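Local atomic coordinates of arylmalonate decarboxylase (Bordetella bronchiseptica, PDB entry 3IXL), a protein that catalyses the enantioselective decarboxylation of 2-aryl-2-methylmalonates, releasing carbon dioxide and giving 2-arylpropionates. Residues V20-G24 with S212-F216; V43-Y48 with Y126-V130; F79-A83 with R133-F137; V120-T124 with L170-F175; V162-V168 with L191-A196. The protein carries 2 engineered substitutions. One frame throughout, in Å; residues are numbered along the deposited sequence.

Contact 1. Residues V20-G24 with S212-F216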
# COMPACT_ATOMS: atom_id res chain seq x y z
N VAL A 20 -6.81 6.21 11.11
CA VAL A 20 -7.01 6.19 9.67
C VAL A 20 -5.78 6.85 9.06
O VAL A 20 -5.39 7.95 9.47
CB VAL A 20 -8.30 6.95 9.26
CG1 VAL A 20 -8.45 6.96 7.75
CG2 VAL A 20 -9.54 6.31 9.91
N PRO A 21 -5.13 6.17 8.10
CA PRO A 21 -3.98 6.82 7.48
C PRO A 21 -4.35 8.18 6.90
O PRO A 21 -5.45 8.36 6.37
CB PRO A 21 -3.55 5.82 6.39
CG PRO A 21 -4.08 4.49 6.86
CD PRO A 21 -5.38 4.82 7.57
N ALA A 22 -3.43 9.14 7.04
CA ALA A 22 -3.72 10.55 6.74
C ALA A 22 -4.13 10.82 5.29
O ALA A 22 -4.80 11.81 5.01
CB ALA A 22 -2.52 11.41 7.13
N ASP A 23 -3.74 9.94 4.38
CA ASP A 23 -4.05 10.17 2.98
C ASP A 23 -5.55 10.16 2.67
O ASP A 23 -5.98 10.78 1.69
CB ASP A 23 -3.34 9.15 2.10
CG ASP A 23 -1.84 9.35 2.05
OD1 ASP A 23 -1.31 10.35 2.60
OD2 ASP A 23 -1.18 8.48 1.46
N GLY A 24 -6.34 9.47 3.49
CA GLY A 24 -7.77 9.30 3.20
C GLY A 24 -8.54 10.61 3.17
O GLY A 24 -9.41 10.81 2.31
N SER A 212 0.29 3.63 0.26
CA SER A 212 -0.87 4.15 1.00
C SER A 212 -1.98 4.61 0.05
O SER A 212 -3.12 4.15 0.15
CB SER A 212 -0.45 5.23 1.98
OG SER A 212 -1.54 5.61 2.79
N PRO A 213 -1.66 5.50 -0.91
CA PRO A 213 -2.70 5.92 -1.85
C PRO A 213 -3.31 4.75 -2.62
O PRO A 213 -4.53 4.70 -2.79
CB PRO A 213 -1.96 6.90 -2.77
CG PRO A 213 -0.84 7.43 -1.89
CD PRO A 213 -0.39 6.23 -1.14
N ALA A 214 -2.50 3.79 -3.07
CA ALA A 214 -3.05 2.62 -3.77
C ALA A 214 -3.98 1.83 -2.85
O ALA A 214 -5.01 1.34 -3.30
CB ALA A 214 -1.94 1.72 -4.30
N GLY A 215 -3.62 1.72 -1.56
CA GLY A 215 -4.49 1.04 -0.60
C GLY A 215 -5.87 1.68 -0.54
O GLY A 215 -6.89 0.98 -0.53
N PHE A 216 -5.91 3.01 -0.51
CA PHE A 216 -7.19 3.72 -0.53
C PHE A 216 -7.95 3.49 -1.82
O PHE A 216 -9.13 3.19 -1.80
CB PHE A 216 -6.99 5.22 -0.28
CG PHE A 216 -6.80 5.55 1.17
CD1 PHE A 216 -5.53 5.61 1.72
CD2 PHE A 216 -7.91 5.76 1.98
CE1 PHE A 216 -5.36 5.89 3.08
CE2 PHE A 216 -7.76 6.04 3.34
CZ PHE A 216 -6.49 6.10 3.89
O HOH W 1 -1.61 7.71 4.61
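The ring of F216 lies against the backbone of G24, with the CA of G24 only 3.7 Å from the ring centroid in a CH-pi contact over one face. G24 has no CB to collide with the ring, which lets that face come down on the main chain; its CA is 3.3 Å from F216 CE2. P21 meets the same ring at its rim, offering an apolar CB near the ring plane and 3.8 Å from CE1. F216 CG is anti to its own carbonyl carbon (chi1 -80°), and this carries the ring toward P21 and G24. Beside this apolar patch the polar atoms are linked through a water that accepts from D23 N at 3.1 Å and lies 2.8 Å from S212 OG. The carboxylate of D23 also rests on P213, whose CD is 3.5 Å from OD2. Further out, F33 meets F216 edge-to-face and M11 touches both P21 and F216. The contact thus joins the loop after the first strand of one parallel sheet to the helix after the last strand of the other, bridging the two-sheet fold of the Asp/Glu racemase clan close to its ligand pocket.

Contact 2. Residues V43-Y48 with Y126-V130. With PAC (2-phenylacetic acid), chain C.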
# COMPACT_ATOMS: atom_id res chain seq x y z
N VAL A 43 9.17 -2.62 11.20
CA VAL A 43 8.86 -3.03 9.84
C VAL A 43 9.93 -4.05 9.43
O VAL A 43 10.82 -3.77 8.64
CB VAL A 43 8.75 -1.80 8.89
CG1 VAL A 43 8.27 -2.22 7.52
CG2 VAL A 43 7.81 -0.74 9.50
N THR A 44 9.83 -5.24 10.04
CA THR A 44 10.75 -6.34 9.81
C THR A 44 9.93 -7.63 9.94
O THR A 44 8.91 -7.62 10.63
CB THR A 44 11.87 -6.42 10.89
OG1 THR A 44 11.28 -6.62 12.17
CG2 THR A 44 12.75 -5.17 10.92
N PRO A 45 10.38 -8.73 9.31
CA PRO A 45 9.74 -10.04 9.52
C PRO A 45 9.52 -10.42 10.99
O PRO A 45 8.45 -10.92 11.33
CB PRO A 45 10.69 -11.00 8.80
CG PRO A 45 11.25 -10.16 7.69
CD PRO A 45 11.46 -8.81 8.31
N GLU A 46 10.50 -10.17 11.85
CA GLU A 46 10.33 -10.42 13.28
C GLU A 46 9.16 -9.61 13.83
O GLU A 46 8.36 -10.12 14.63
CB GLU A 46 11.62 -10.13 14.05
CG GLU A 46 12.87 -10.77 13.43
CD GLU A 46 13.61 -9.84 12.48
OE1 GLU A 46 13.36 -9.87 11.25
OE2 GLU A 46 14.46 -9.06 12.98
N GLY A 47 9.04 -8.36 13.39
CA GLY A 47 7.90 -7.53 13.79
C GLY A 47 6.59 -8.08 13.25
O GLY A 47 5.60 -8.17 13.98
N TYR A 48 6.58 -8.46 11.97
CA TYR A 48 5.35 -8.99 11.37
C TYR A 48 4.87 -10.23 12.10
O TYR A 48 3.68 -10.38 12.36
CB TYR A 48 5.54 -9.33 9.89
CG TYR A 48 6.19 -8.25 9.06
CD1 TYR A 48 5.90 -6.89 9.26
CD2 TYR A 48 7.11 -8.59 8.06
CE1 TYR A 48 6.54 -5.91 8.49
CE2 TYR A 48 7.75 -7.62 7.30
CZ TYR A 48 7.46 -6.28 7.53
OH TYR A 48 8.11 -5.34 6.76
N TYR A 126 12.31 0.41 2.96
CA TYR A 126 12.69 -0.78 3.75
C TYR A 126 14.17 -1.13 3.80
O TYR A 126 14.97 -0.65 3.00
CB TYR A 126 11.99 -2.02 3.22
CG TYR A 126 10.52 -1.91 2.89
CD1 TYR A 126 10.06 -2.24 1.62
CD2 TYR A 126 9.60 -1.55 3.87
CE1 TYR A 126 8.71 -2.18 1.31
CE2 TYR A 126 8.23 -1.48 3.57
CZ TYR A 126 7.81 -1.81 2.29
OH TYR A 126 6.46 -1.76 1.97
N ILE A 127 14.48 -2.03 4.75
CA ILE A 127 15.77 -2.75 4.74
C ILE A 127 15.72 -3.90 3.73
O ILE A 127 14.64 -4.32 3.29
CB ILE A 127 16.19 -3.25 6.15
CG1 ILE A 127 15.17 -4.23 6.74
CG2 ILE A 127 16.42 -2.06 7.09
CD1 ILE A 127 15.64 -4.94 8.04
N ASP A 128 16.88 -4.43 3.37
CA ASP A 128 16.98 -5.30 2.20
C ASP A 128 16.32 -6.67 2.29
O ASP A 128 15.91 -7.20 1.26
CB ASP A 128 18.43 -5.42 1.72
CG ASP A 128 18.87 -4.20 0.92
OD1 ASP A 128 18.00 -3.41 0.47
OD2 ASP A 128 20.10 -4.04 0.73
N ASP A 129 16.19 -7.24 3.48
CA ASP A 129 15.45 -8.50 3.58
C ASP A 129 14.02 -8.27 3.09
O ASP A 129 13.47 -9.10 2.37
CB ASP A 129 15.44 -9.06 5.01
CG ASP A 129 14.73 -10.42 5.13
OD1 ASP A 129 14.70 -11.18 4.14
OD2 ASP A 129 14.22 -10.71 6.22
N VAL A 130 13.43 -7.15 3.50
CA VAL A 130 12.08 -6.81 3.08
C VAL A 130 12.05 -6.47 1.57
O VAL A 130 11.14 -6.90 0.86
CB VAL A 130 11.49 -5.69 3.95
CG1 VAL A 130 10.09 -5.31 3.48
CG2 VAL A 130 11.44 -6.13 5.42
C1 PAC C . 4.35 -1.26 4.68
C2 PAC C . 4.66 -0.85 6.11
C1' PAC C . 3.82 0.19 6.82
C2' PAC C . 4.48 0.92 7.82
C3' PAC C . 3.80 1.90 8.54
C4' PAC C . 2.46 2.15 8.28
C5' PAC C . 1.79 1.42 7.29
C6' PAC C . 2.46 0.43 6.56
O1 PAC C . 3.43 -0.74 4.00
O2 PAC C . 5.09 -2.18 4.22
O HOH W 2 12.15 -2.16 6.66
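T44 and I127, each the N-cap residue of a helix, touch through their side chains, CG2 of T44 lying 4.1 Å from CD1 of I127. The motif is a meeting of two helix N-termini, those of helices 45-51 and 128-140, beside the ligand pocket of this alpha/beta fold. T44 OG1 lies between the backbone N and carbonyl carbon (chi1 61°), where it accepts from G47 N, and S42 OG is a further partner; that torsion leaves the methyl for I127. No direct hydrogen bond crosses between 43-48 and 126-130, but a water donates to V43 O at 2.9 Å and accepts from I127 N at 3.0 Å. P45, well placed in a first helical turn where no amide donor is needed, packs its CD on V130 CG2 at 3.9 Å. Its CG also lies 3.4 Å from OD2 of D129, whose other oxygen, OD1, forms a salt bridge to R133. V130 serves two rings. Its CG2 approaches the hydroxyl of Y48, which is hydrogen-bonded to S76, while its CG1 sits over the rim of one face of Y126. V43 comes from the same side of the Y126 ring, its CG1 meeting CD2 obliquely at 3.9 Å, and its CG2 faces the phenyl ring of 2-phenylacetic acid. Two hydrogen bonds hold the phenol: S187 OG is one partner of the hydroxyl, and Y126 OH donates to the ligand carboxylate atom O2 at 2.7 Å.

Contact 3. Residues F79-A83 with R133-F137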
# COMPACT_ATOMS: atom_id res chain seq x y z
N PHE A 79 3.02 -9.05 1.97
CA PHE A 79 3.89 -9.69 0.97
C PHE A 79 5.06 -10.51 1.53
O PHE A 79 5.70 -11.25 0.76
CB PHE A 79 4.36 -8.73 -0.16
CG PHE A 79 5.40 -7.69 0.26
CD1 PHE A 79 6.67 -8.06 0.73
CD2 PHE A 79 5.11 -6.33 0.13
CE1 PHE A 79 7.61 -7.10 1.10
CE2 PHE A 79 6.04 -5.36 0.48
CZ PHE A 79 7.30 -5.73 0.96
N TYR A 80 5.36 -10.39 2.83
CA TYR A 80 6.63 -10.94 3.32
C TYR A 80 6.78 -12.45 3.24
O TYR A 80 7.89 -12.97 3.33
CB TYR A 80 6.99 -10.45 4.72
CG TYR A 80 6.32 -11.13 5.91
CD1 TYR A 80 4.96 -10.94 6.19
CD2 TYR A 80 7.08 -11.88 6.82
CE1 TYR A 80 4.38 -11.52 7.31
CE2 TYR A 80 6.50 -12.45 7.95
CZ TYR A 80 5.15 -12.27 8.19
OH TYR A 80 4.57 -12.82 9.32
N ARG A 81 5.65 -13.14 3.10
CA ARG A 81 5.64 -14.60 3.03
C ARG A 81 5.37 -15.10 1.62
O ARG A 81 5.27 -16.30 1.39
CB ARG A 81 4.61 -15.16 4.00
CG ARG A 81 5.07 -15.08 5.45
CD ARG A 81 3.98 -15.54 6.40
NE ARG A 81 4.47 -15.72 7.76
CZ ARG A 81 3.69 -15.87 8.82
NH1 ARG A 81 2.36 -15.84 8.71
NH2 ARG A 81 4.25 -16.03 10.02
N GLY A 82 5.26 -14.18 0.66
CA GLY A 82 5.02 -14.55 -0.73
C GLY A 82 3.57 -14.37 -1.15
O GLY A 82 2.70 -14.03 -0.32
N ALA A 83 3.32 -14.61 -2.44
CA ALA A 83 2.01 -14.37 -3.04
C ALA A 83 0.89 -15.27 -2.51
O ALA A 83 -0.24 -14.81 -2.31
CB ALA A 83 2.09 -14.48 -4.56
N ARG A 133 12.08 -9.66 -0.41
CA ARG A 133 10.76 -10.29 -0.35
C ARG A 133 9.76 -9.59 -1.26
O ARG A 133 8.93 -10.24 -1.91
CB ARG A 133 10.25 -10.34 1.09
CG ARG A 133 11.06 -11.28 1.99
CD ARG A 133 10.78 -11.03 3.45
NE ARG A 133 11.69 -11.72 4.37
CZ ARG A 133 11.35 -12.70 5.19
NH1 ARG A 133 10.10 -13.17 5.23
NH2 ARG A 133 12.28 -13.23 5.98
N LEU A 134 9.84 -8.26 -1.34
CA LEU A 134 9.01 -7.51 -2.26
C LEU A 134 9.31 -7.92 -3.70
O LEU A 134 8.38 -8.23 -4.46
CB LEU A 134 9.24 -6.00 -2.08
CG LEU A 134 8.54 -5.07 -3.08
CD1 LEU A 134 7.03 -5.27 -3.08
CD2 LEU A 134 8.88 -3.61 -2.81
N ALA A 135 10.59 -7.95 -4.08
CA ALA A 135 10.95 -8.37 -5.44
C ALA A 135 10.47 -9.78 -5.77
O ALA A 135 9.97 -10.02 -6.88
CB ALA A 135 12.46 -8.25 -5.66
N ALA A 136 10.60 -10.70 -4.81
CA ALA A 136 10.14 -12.08 -5.02
C ALA A 136 8.63 -12.15 -5.20
O ALA A 136 8.13 -12.89 -6.07
CB ALA A 136 10.59 -12.97 -3.87
N PHE A 137 7.90 -11.40 -4.39
CA PHE A 137 6.44 -11.31 -4.49
C PHE A 137 6.02 -10.80 -5.86
O PHE A 137 5.16 -11.40 -6.53
CB PHE A 137 5.90 -10.38 -3.38
CG PHE A 137 4.43 -10.07 -3.50
CD1 PHE A 137 3.46 -10.97 -3.05
CD2 PHE A 137 4.02 -8.87 -4.05
CE1 PHE A 137 2.10 -10.66 -3.17
CE2 PHE A 137 2.66 -8.56 -4.16
CZ PHE A 137 1.71 -9.46 -3.72
O HOH W 3 7.74 -12.45 -0.79
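F79 and F137 meet with the CB of one over the ring of the other: F79 CB stands 3.8 Å from the F137 centroid, close to the ring normal. The F79 ring lies along helix 128-140, with L134 CB over one of its faces, 4.0 Å from the centroid. The backbone sets CB over the F137 ring, and the first torsion, with CG between backbone N and carbonyl carbon (chi1 73°), then carries the F79 ring to L134. Aromatic residues suit both places, since each presents a broad face to aliphatic carbon. A83 comes at the F137 edge instead, its N near the ring plane.

Y80 and R133 run side by side in the same direction, ring and guanidinium planes 29° apart. The R133 chain is extended from CG to NE and brings NH1 to 2.9 Å from Y80 O, with an N-H...O angle of 151°. Y80 O lies near the guanidinium plane, while NH1 approaches tilted from the carbonyl plane. D129 takes NE in a salt bridge, which fixes the group from a second side. A water donates to both F79 O and R133 O. F79 to G82 form a type I turn; G82 has a positive phi at which a CB would jam against the preceding carbonyl O, so glycine fits, and it is the N-cap of helix 83-97.

This turn links helix 75-79 to helix 83-97. S105 and L109 of helix 104-114 also touch F137, while L134 reaches on to L185 and S187 of strand 183-187.

Contact 4. Residues V120-T124 with L170-F175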
# COMPACT_ATOMS: atom_id res chain seq x y z
N VAL A 120 9.05 -2.77 -13.33
CA VAL A 120 8.78 -1.83 -12.26
C VAL A 120 10.02 -1.53 -11.44
O VAL A 120 10.64 -2.43 -10.88
CB VAL A 120 7.60 -2.33 -11.37
CG1 VAL A 120 7.87 -3.71 -10.75
CG2 VAL A 120 7.22 -1.28 -10.32
N ALA A 121 10.40 -0.25 -11.39
CA ALA A 121 11.49 0.19 -10.53
C ALA A 121 10.95 0.31 -9.11
O ALA A 121 9.81 0.75 -8.92
CB ALA A 121 12.03 1.53 -11.02
N LEU A 122 11.76 -0.06 -8.13
CA LEU A 122 11.33 -0.05 -6.73
C LEU A 122 11.99 1.08 -5.95
O LEU A 122 13.22 1.21 -5.94
CB LEU A 122 11.68 -1.38 -6.05
CG LEU A 122 11.24 -2.68 -6.73
CD1 LEU A 122 11.65 -3.92 -5.91
CD2 LEU A 122 9.74 -2.67 -7.01
N ALA A 123 11.17 1.90 -5.29
CA ALA A 123 11.64 2.96 -4.42
C ALA A 123 10.97 2.67 -3.10
O ALA A 123 9.75 2.80 -3.00
CB ALA A 123 11.20 4.33 -4.95
N THR A 124 11.73 2.24 -2.09
CA THR A 124 11.08 1.74 -0.87
C THR A 124 11.66 2.35 0.39
O THR A 124 12.75 2.94 0.37
CB THR A 124 11.20 0.22 -0.70
OG1 THR A 124 12.44 -0.09 -0.05
CG2 THR A 124 11.09 -0.52 -2.05
N LEU A 170 14.24 9.74 -4.30
CA LEU A 170 14.32 8.28 -4.23
C LEU A 170 13.73 7.61 -5.48
O LEU A 170 14.32 6.69 -6.04
CB LEU A 170 13.58 7.80 -2.99
CG LEU A 170 13.68 6.31 -2.66
CD1 LEU A 170 15.09 5.93 -2.19
CD2 LEU A 170 12.64 5.95 -1.59
N CYS A 171 12.57 8.08 -5.90
CA CYS A 171 11.93 7.56 -7.11
C CYS A 171 12.75 7.82 -8.36
O CYS A 171 12.91 6.93 -9.19
CB CYS A 171 10.55 8.18 -7.28
SG CYS A 171 9.32 7.62 -6.08
N VAL A 172 13.27 9.05 -8.48
CA VAL A 172 14.07 9.41 -9.65
C VAL A 172 15.34 8.55 -9.70
O VAL A 172 15.68 8.02 -10.76
CB VAL A 172 14.39 10.92 -9.67
CG1 VAL A 172 15.37 11.23 -10.81
CG2 VAL A 172 13.12 11.74 -9.83
N ARG A 173 16.02 8.39 -8.56
CA ARG A 173 17.24 7.57 -8.53
C ARG A 173 16.95 6.10 -8.85
O ARG A 173 17.70 5.46 -9.59
CB ARG A 173 18.00 7.72 -7.21
CG ARG A 173 18.67 9.09 -7.05
CD ARG A 173 19.59 9.17 -5.84
NE ARG A 173 18.87 9.10 -4.56
CZ ARG A 173 18.88 8.03 -3.76
NH1 ARG A 173 19.56 6.94 -4.10
NH2 ARG A 173 18.20 8.05 -2.62
N ALA A 174 15.85 5.56 -8.34
CA ALA A 174 15.46 4.18 -8.65
C ALA A 174 15.18 3.99 -10.14
O ALA A 174 15.58 3.00 -10.74
CB ALA A 174 14.25 3.77 -7.82
N PHE A 175 14.48 4.96 -10.73
CA PHE A 175 14.17 4.91 -12.15
C PHE A 175 15.42 5.07 -13.01
O PHE A 175 15.56 4.40 -14.03
CB PHE A 175 13.14 5.98 -12.51
CG PHE A 175 12.68 5.91 -13.94
CD1 PHE A 175 13.16 6.82 -14.88
CD2 PHE A 175 11.78 4.93 -14.35
CE1 PHE A 175 12.73 6.75 -16.21
CE2 PHE A 175 11.37 4.85 -15.67
CZ PHE A 175 11.84 5.77 -16.60
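L170 sets its CG trans to the backbone N (chi1 -174°), which points the branched end at the strand, so that CG lies 3.9 Å from A123 CB. C171, one residue on, has the other setting: SG is opposite the carbonyl carbon (chi1 -70°) and comes in beside the same methyl at 4.0 Å. The motif is a beta-alpha-beta crossover. The chain leaves the edge strand 144-145 and, after a loop and helix 156-160, passes over strand 119-124 as helix 164-176 to reach strand 183-187, all three strands being parallel. The short helix and strand segments run roughly antiparallel, with axes 7.3 Å apart at an angle of 143°. So close a seat suits small residues. A121 and A123 direct their methyl groups at the helix, and A174 returns its own, 4.2 Å from that of A123. A121 CB meets the helix backbone, lying 3.9 Å from A174 O. Alternation along the strand puts L122 and T124 on the other face, where they touch L138 and L134 of helix 128-140; T124 OG1 is hydrogen-bonded there to N131 and receives a bond from Y126 N. The sheet is thus sandwiched between helices at this strand. On the crossover side C171 and F175 also reach L186 and I184 of the next strand, with helix 196-204 alongside. Although L122 and T124 turn their side chains away, their carbonyls still meet helix residues: T124 O lies 3.6 Å from L170 CD2, and L122 O is 3.3 Å from A174 CB.

Contact 5. Residues V162-V168 with L191-A196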
# COMPACT_ATOMS: atom_id res chain seq x y z
N VAL A 162 9.80 11.21 6.71
CA VAL A 162 10.51 11.41 5.45
C VAL A 162 9.76 12.46 4.62
O VAL A 162 8.55 12.33 4.40
CB VAL A 162 10.64 10.08 4.67
CG1 VAL A 162 11.40 10.27 3.37
CG2 VAL A 162 11.36 9.02 5.52
N ASP A 163 10.48 13.47 4.17
CA ASP A 163 9.89 14.59 3.43
C ASP A 163 9.65 14.29 1.95
O ASP A 163 10.26 13.39 1.36
CB ASP A 163 10.80 15.80 3.55
CG ASP A 163 12.10 15.59 2.84
OD1 ASP A 163 12.25 16.09 1.71
OD2 ASP A 163 12.95 14.87 3.39
N THR A 164 8.81 15.12 1.34
CA THR A 164 8.43 14.95 -0.06
C THR A 164 9.62 14.94 -1.01
O THR A 164 9.70 14.10 -1.90
CB THR A 164 7.44 16.06 -0.47
OG1 THR A 164 6.26 15.94 0.33
CG2 THR A 164 7.09 15.99 -1.96
N ALA A 165 10.54 15.89 -0.84
CA ALA A 165 11.66 15.99 -1.78
C ALA A 165 12.59 14.77 -1.73
O ALA A 165 13.12 14.35 -2.75
CB ALA A 165 12.44 17.28 -1.54
N THR A 166 12.76 14.21 -0.53
CA THR A 166 13.52 12.98 -0.38
C THR A 166 12.85 11.84 -1.15
O THR A 166 13.51 11.03 -1.79
CB THR A 166 13.67 12.61 1.11
OG1 THR A 166 14.47 13.62 1.75
CG2 THR A 166 14.33 11.24 1.29
N LEU A 167 11.52 11.78 -1.08
CA LEU A 167 10.79 10.73 -1.78
C LEU A 167 10.82 10.91 -3.30
O LEU A 167 10.95 9.93 -4.04
CB LEU A 167 9.34 10.66 -1.27
CG LEU A 167 9.19 10.26 0.19
CD1 LEU A 167 7.77 10.49 0.67
CD2 LEU A 167 9.62 8.80 0.40
N VAL A 168 10.72 12.15 -3.76
CA VAL A 168 10.84 12.42 -5.19
C VAL A 168 12.22 11.95 -5.69
O VAL A 168 12.33 11.28 -6.72
CB VAL A 168 10.64 13.92 -5.53
CG1 VAL A 168 11.04 14.22 -6.99
CG2 VAL A 168 9.20 14.35 -5.26
N LEU A 191 4.83 6.00 4.55
CA LEU A 191 5.34 7.20 3.90
C LEU A 191 4.21 8.14 3.53
O LEU A 191 3.12 7.69 3.16
CB LEU A 191 6.12 6.82 2.65
CG LEU A 191 7.36 5.94 2.85
CD1 LEU A 191 7.89 5.46 1.51
CD2 LEU A 191 8.44 6.69 3.63
N LEU A 192 4.48 9.43 3.61
CA LEU A 192 3.54 10.46 3.19
C LEU A 192 3.95 10.93 1.80
O LEU A 192 4.84 11.77 1.64
CB LEU A 192 3.47 11.61 4.21
CG LEU A 192 2.91 11.18 5.57
CD1 LEU A 192 3.23 12.19 6.66
CD2 LEU A 192 1.40 10.93 5.48
N THR A 193 3.29 10.36 0.80
CA THR A 193 3.75 10.42 -0.58
C THR A 193 2.90 11.25 -1.52
O THR A 193 3.23 11.36 -2.70
CB THR A 193 3.80 9.00 -1.19
OG1 THR A 193 2.47 8.46 -1.29
CG2 THR A 193 4.67 8.07 -0.35
N LEU A 194 1.79 11.81 -1.03
CA LEU A 194 0.82 12.43 -1.94
C LEU A 194 1.37 13.59 -2.77
O LEU A 194 0.96 13.77 -3.92
CB LEU A 194 -0.46 12.84 -1.21
CG LEU A 194 -1.41 11.70 -0.81
CD1 LEU A 194 -2.59 12.26 -0.05
CD2 LEU A 194 -1.90 10.92 -2.01
N ASP A 195 2.27 14.39 -2.20
CA ASP A 195 2.86 15.50 -2.95
C ASP A 195 4.01 15.04 -3.85
O ASP A 195 4.33 15.70 -4.84
CB ASP A 195 3.31 16.61 -2.01
CG ASP A 195 2.16 17.35 -1.36
OD1 ASP A 195 1.05 17.38 -1.93
OD2 ASP A 195 2.36 17.92 -0.27
N ALA A 196 4.60 13.90 -3.51
CA ALA A 196 5.71 13.36 -4.31
C ALA A 196 5.24 12.77 -5.64
O ALA A 196 5.90 12.96 -6.67
CB ALA A 196 6.49 12.31 -3.52
O HOH W 4 6.91 10.20 4.78
O HOH W 5 6.45 13.41 3.04
O HOH W 6 4.70 13.73 -0.35
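L191 opens the contact by sending one methyl to the helix residue L167 and the other to V162 just before the helix: CD1 lies 3.9 Å from L167 CD2, and CD2 is 4.2 Å from V162 CB. L191 CG is anti to its carbonyl carbon, which tips the branched end away from the loop to these partners. L192 makes its link by the backbone. One water accepts from L192 N at 2.8 Å and donates to V162 O, spanning two polar groups too far apart to bond, while L192 O is 3.3 Å from L167 CD1. T193 adds its methyl CG2 beside the same CD1, while its hydroxyl is hydrogen-bonded to S210. By this point the loop has run from the C-terminal end of strand 183-187, past the ligand-pocket residues G189 and G190 and the engineered S188, and is turning into helix 196-204, as befits a beta-alpha unit of a parallel sheet. The facing helix 164-176 begins here too. D163 caps it, OD1 accepting from T166 N at 3.0 Å from above the carboxylate plane, and OD2 accepting from T166 OG1 at 2.6 Å. D195 then sets CB beside T164 OG1, its OD1 forming a salt bridge with R26. A water hydrogen-bonded to T164 OG1 also donates to L192 O and weakly accepts from D195 N. The T164 methyl, CG2, lies beside D195 as well and comes to 3.6 Å from A196 N. A196, small enough to lie close on the helix, fits its CB between L167 CB and V168 CG2, the latter 3.8 Å away.

In the fold
Contacts 2 and 3 share helix 128-140; their centres are 11 Å apart, and V130 O meets F79 CE1 at 3.5 Å. Contacts 4 and 5 likewise share helix 164-176, with centres 12 Å apart. L134 of contact 3 touches T124 and L122 of contact 4 where helix 128-140 lies on the sheet, and L194 of contact 5 packs on D23 and P213 of contact 1. The ligand 2-phenylacetic acid lies among them: Y126 of contact 2 binds it directly, F79 is about 5 Å away, P21 about 7 Å, and T124 and L191 about 8 Å, each from the side chain. The pocket also contains the two engineered residues, C74 and S188.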